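Local coordinates for putative iron binding protein (Bordetella pertussis Tohama I, PDB 1Y9U) that binds ferric iron through tyrosine side chains as a periplasmic solute-binding protein, probably serving iron uptake, at residues Val134-Pro142 and Ser313-Asp322. Residues are numbered along the deposited sequence; the frame is centred on the assembly and turned at random.
Sequences VCIRSGQHP and SELVDKVGFD
The type I turn from Ser138 to His141 packs against the end of helix 303-318 and the tail beyond it, with Ser138 CA 5.9 Å from Asp322 CA and Gln140 CA 6.2 Å from Ser313 CA. Asp322 grips the head of the turn with both carboxylate oxygens: OD1 takes the Gly139 N-H on its syn lone pair at 2.8 Å, while OD2 accepts from Ser138 OG at 2.6 Å, from the syn side but tilted 18° out of the carboxylate plane. The same Ser138 OG receives the Gln140 N-H in an ST turn; with chi1 169° the hydroxyl is turned away from the Ser138 N, which places OG between the Asp322 carboxylate and the Gln140 N-H. At the other end, the bent Gln140 chain (chi2 -64°) lays its amide along the helix. OE1 accepts from Ser313 OG at 2.7 Å, and NE2 donates nearly straight to Ser313 O at 2.9 Å, an oxygen already bonded to Asp317 N. A water links NE2 to Asp317 OD1. Between these polar ends, Val316 CG1 lies 3.6 Å from Gly139 C, and Phe321 brings CD1 to 3.6 Å from Gly139 CA; the ring edge meets Ile136 CG2, and Val167 of helix 157-170 also touches the Phe321 side chain. A Schellman motif at Gly320 ends the helix. His141, the N-cap of helix 142-155, bonds through ND1 to the backbone N of Tyr143, a ligand of the ferric iron that is absent from this model. Two hydrogen bonds to Asp322 and two to Ser313 thus tie the C-terminal region to the turn before an iron-binding tyrosine, and the paired donors probably stabilise the carboxylate as an anion.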
loop_
_atom_site.group_PDB
_atom_site.type_symbol
_atom_site.label_atom_id
_atom_site.label_comp_id
_atom_site.label_asym_id
_atom_site.label_seq_id
_atom_site.Cartn_x
_atom_site.Cartn_y
_atom_site.Cartn_z
ATOM N N VAL A 134 -11.326 -15.805 -12.727
ATOM C CA VAL A 134 -10.637 -14.669 -12.092
ATOM C C VAL A 134 -11.601 -13.572 -11.646
ATOM O O VAL A 134 -12.458 -13.151 -12.393
ATOM C CB VAL A 134 -9.597 -14.054 -13.071
ATOM C CG1 VAL A 134 -8.878 -12.892 -12.427
ATOM C CG2 VAL A 134 -8.608 -15.111 -13.538
ATOM N N CYS A 135 -11.428 -13.116 -10.405
ATOM C CA CYS A 135 -12.146 -11.958 -9.884
ATOM C C CYS A 135 -11.174 -10.810 -9.619
ATOM O O CYS A 135 -10.046 -11.026 -9.159
ATOM C CB CYS A 135 -12.860 -12.275 -8.573
ATOM S SG CYS A 135 -14.324 -13.319 -8.686
ATOM N N ILE A 136 -11.638 -9.596 -9.868
ATOM C CA ILE A 136 -10.873 -8.382 -9.616
ATOM C C ILE A 136 -11.801 -7.183 -9.569
ATOM O O ILE A 136 -12.865 -7.203 -10.194
ATOM C CB ILE A 136 -9.765 -8.209 -10.680
ATOM C CG1 ILE A 136 -8.682 -7.254 -10.197
ATOM C CG2 ILE A 136 -10.349 -7.753 -12.009
ATOM C CD1 ILE A 136 -7.494 -7.121 -11.149
ATOM N N ARG A 137 -11.409 -6.152 -8.814
ATOM C CA ARG A 137 -12.144 -4.885 -8.838
ATOM C C ARG A 137 -11.797 -4.071 -10.091
ATOM O O ARG A 137 -10.935 -4.446 -10.868
ATOM C CB ARG A 137 -11.835 -4.090 -7.568
ATOM C CG ARG A 137 -10.499 -3.366 -7.574
ATOM C CD ARG A 137 -10.137 -2.731 -6.266
ATOM N NE ARG A 137 -11.169 -1.813 -5.820
ATOM C CZ ARG A 137 -11.414 -1.547 -4.538
ATOM N NH1 ARG A 137 -10.690 -2.119 -3.578
ATOM N NH2 ARG A 137 -12.373 -0.692 -4.224
ATOM N N SER A 138 -12.453 -2.929 -10.261
ATOM C CA SER A 138 -12.201 -2.052 -11.407
ATOM C C SER A 138 -10.730 -1.880 -11.706
ATOM O O SER A 138 -9.920 -1.607 -10.813
ATOM C CB SER A 138 -12.799 -0.675 -11.131
ATOM O OG SER A 138 -12.375 0.266 -12.084
ATOM N N GLY A 139 -10.373 -2.001 -12.978
ATOM C CA GLY A 139 -9.019 -1.742 -13.407
ATOM C C GLY A 139 -8.519 -0.322 -13.198
ATOM O O GLY A 139 -7.319 -0.102 -13.198
ATOM N N GLN A 140 -9.439 0.615 -13.025
ATOM C CA GLN A 140 -9.082 2.005 -12.756
ATOM C C GLN A 140 -8.870 2.311 -11.276
ATOM O O GLN A 140 -8.416 3.414 -10.923
ATOM C CB GLN A 140 -10.137 2.960 -13.344
ATOM C CG GLN A 140 -10.157 3.004 -14.879
ATOM C CD GLN A 140 -8.867 3.554 -15.502
ATOM O OE1 GLN A 140 -7.997 4.096 -14.825
ATOM N NE2 GLN A 140 -8.751 3.394 -16.812
ATOM N N HIS A 141 -9.153 1.360 -10.398
ATOM C CA HIS A 141 -8.893 1.620 -9.001
ATOM C C HIS A 141 -7.396 1.813 -8.790
ATOM O O HIS A 141 -6.608 1.106 -9.396
ATOM C CB HIS A 141 -9.386 0.489 -8.116
ATOM C CG HIS A 141 -9.321 0.839 -6.664
ATOM N ND1 HIS A 141 -8.173 0.675 -5.918
ATOM C CD2 HIS A 141 -10.223 1.434 -5.854
ATOM C CE1 HIS A 141 -8.397 1.111 -4.688
ATOM N NE2 HIS A 141 -9.628 1.583 -4.627
ATOM N N PRO A 142 -6.974 2.766 -7.957
ATOM C CA PRO A 142 -5.546 2.938 -7.673
ATOM C C PRO A 142 -4.743 1.678 -7.352
ATOM O O PRO A 142 -3.570 1.602 -7.702
ATOM C CB PRO A 142 -5.545 3.913 -6.512
ATOM C CG PRO A 142 -6.730 4.759 -6.775
ATOM C CD PRO A 142 -7.778 3.829 -7.325
ATOM N N SER A 313 -3.261 3.945 -16.507
ATOM C CA SER A 313 -4.678 4.233 -16.521
ATOM C C SER A 313 -5.205 4.296 -17.964
ATOM O O SER A 313 -6.310 3.829 -18.282
ATOM C CB SER A 313 -4.989 5.554 -15.804
ATOM O OG SER A 313 -6.355 5.892 -15.889
ATOM N N GLU A 314 -4.405 4.897 -18.832
ATOM C CA GLU A 314 -4.816 5.036 -20.224
ATOM C C GLU A 314 -4.834 3.671 -20.909
ATOM O O GLU A 314 -5.712 3.429 -21.748
ATOM C CB GLU A 314 -3.981 6.108 -20.938
ATOM C CG GLU A 314 -4.407 7.494 -20.462
ATOM C CD GLU A 314 -3.455 8.647 -20.777
ATOM O OE1 GLU A 314 -2.418 8.446 -21.448
ATOM O OE2 GLU A 314 -3.775 9.778 -20.338
ATOM N N LEU A 315 -3.919 2.770 -20.542
ATOM C CA LEU A 315 -3.924 1.411 -21.103
ATOM C C LEU A 315 -5.160 0.630 -20.634
ATOM O O LEU A 315 -5.798 -0.084 -21.394
ATOM C CB LEU A 315 -2.661 0.640 -20.730
ATOM C CG LEU A 315 -1.435 0.619 -21.626
ATOM C CD1 LEU A 315 -0.475 -0.414 -21.084
ATOM C CD2 LEU A 315 -1.772 0.336 -23.091
ATOM N N VAL A 316 -5.507 0.751 -19.364
ATOM C CA VAL A 316 -6.692 0.110 -18.839
ATOM C C VAL A 316 -7.935 0.548 -19.620
ATOM O O VAL A 316 -8.777 -0.277 -19.985
ATOM C CB VAL A 316 -6.819 0.404 -17.317
ATOM C CG1 VAL A 316 -8.209 0.031 -16.786
ATOM C CG2 VAL A 316 -5.723 -0.315 -16.518
ATOM N N ASP A 317 -8.013 1.840 -19.927
ATOM C CA ASP A 317 -9.134 2.375 -20.699
ATOM C C ASP A 317 -9.119 1.909 -22.164
ATOM O O ASP A 317 -10.179 1.574 -22.710
ATOM C CB ASP A 317 -9.163 3.895 -20.634
ATOM C CG ASP A 317 -10.484 4.456 -21.021
ATOM O OD1 ASP A 317 -11.517 4.104 -20.395
ATOM O OD2 ASP A 317 -10.578 5.280 -21.942
ATOM N N LYS A 318 -7.928 1.835 -22.754
ATOM C CA LYS A 318 -7.759 1.377 -24.138
ATOM C C LYS A 318 -8.365 0.005 -24.331
ATOM O O LYS A 318 -9.060 -0.254 -25.303
ATOM C CB LYS A 318 -6.271 1.330 -24.499
ATOM C CG LYS A 318 -5.973 0.886 -25.952
ATOM C CD LYS A 318 -4.492 0.734 -26.229
ATOM C CE LYS A 318 -4.239 0.441 -27.711
ATOM N NZ LYS A 318 -2.818 0.192 -27.969
ATOM N N VAL A 319 -8.108 -0.892 -23.389
ATOM C CA VAL A 319 -8.579 -2.263 -23.499
ATOM C C VAL A 319 -10.027 -2.464 -23.036
ATOM O O VAL A 319 -10.558 -3.581 -23.140
ATOM C CB VAL A 319 -7.634 -3.284 -22.800
ATOM C CG1 VAL A 319 -6.194 -3.080 -23.215
ATOM C CG2 VAL A 319 -7.770 -3.252 -21.294
ATOM N N GLY A 320 -10.654 -1.428 -22.497
ATOM C CA GLY A 320 -12.027 -1.526 -22.025
ATOM C C GLY A 320 -12.132 -2.557 -20.903
ATOM O O GLY A 320 -13.047 -3.360 -20.861
ATOM N N PHE A 321 -11.166 -2.519 -19.991
ATOM C CA PHE A 321 -11.031 -3.531 -18.938
ATOM C C PHE A 321 -12.287 -3.711 -18.100
ATOM O O PHE A 321 -12.584 -4.827 -17.686
ATOM C CB PHE A 321 -9.874 -3.158 -18.031
ATOM C CG PHE A 321 -9.453 -4.253 -17.096
ATOM C CD1 PHE A 321 -9.956 -4.317 -15.811
ATOM C CD2 PHE A 321 -8.547 -5.225 -17.492
ATOM C CE1 PHE A 321 -9.552 -5.328 -14.942
ATOM C CE2 PHE A 321 -8.143 -6.216 -16.625
ATOM C CZ PHE A 321 -8.652 -6.271 -15.356
ATOM N N ASP A 322 -13.020 -2.635 -17.837
ATOM C CA ASP A 322 -14.191 -2.696 -16.970
ATOM C C ASP A 322 -15.492 -3.016 -17.710
ATOM O O ASP A 322 -16.551 -3.082 -17.090
ATOM C CB ASP A 322 -14.376 -1.381 -16.213
ATOM C CG ASP A 322 -13.337 -1.160 -15.135
ATOM O OD1 ASP A 322 -12.458 -2.030 -14.910
ATOM O OD2 ASP A 322 -13.357 -0.108 -14.460
HETATM O O HOH W 1 -11.343 2.412 -18.023
#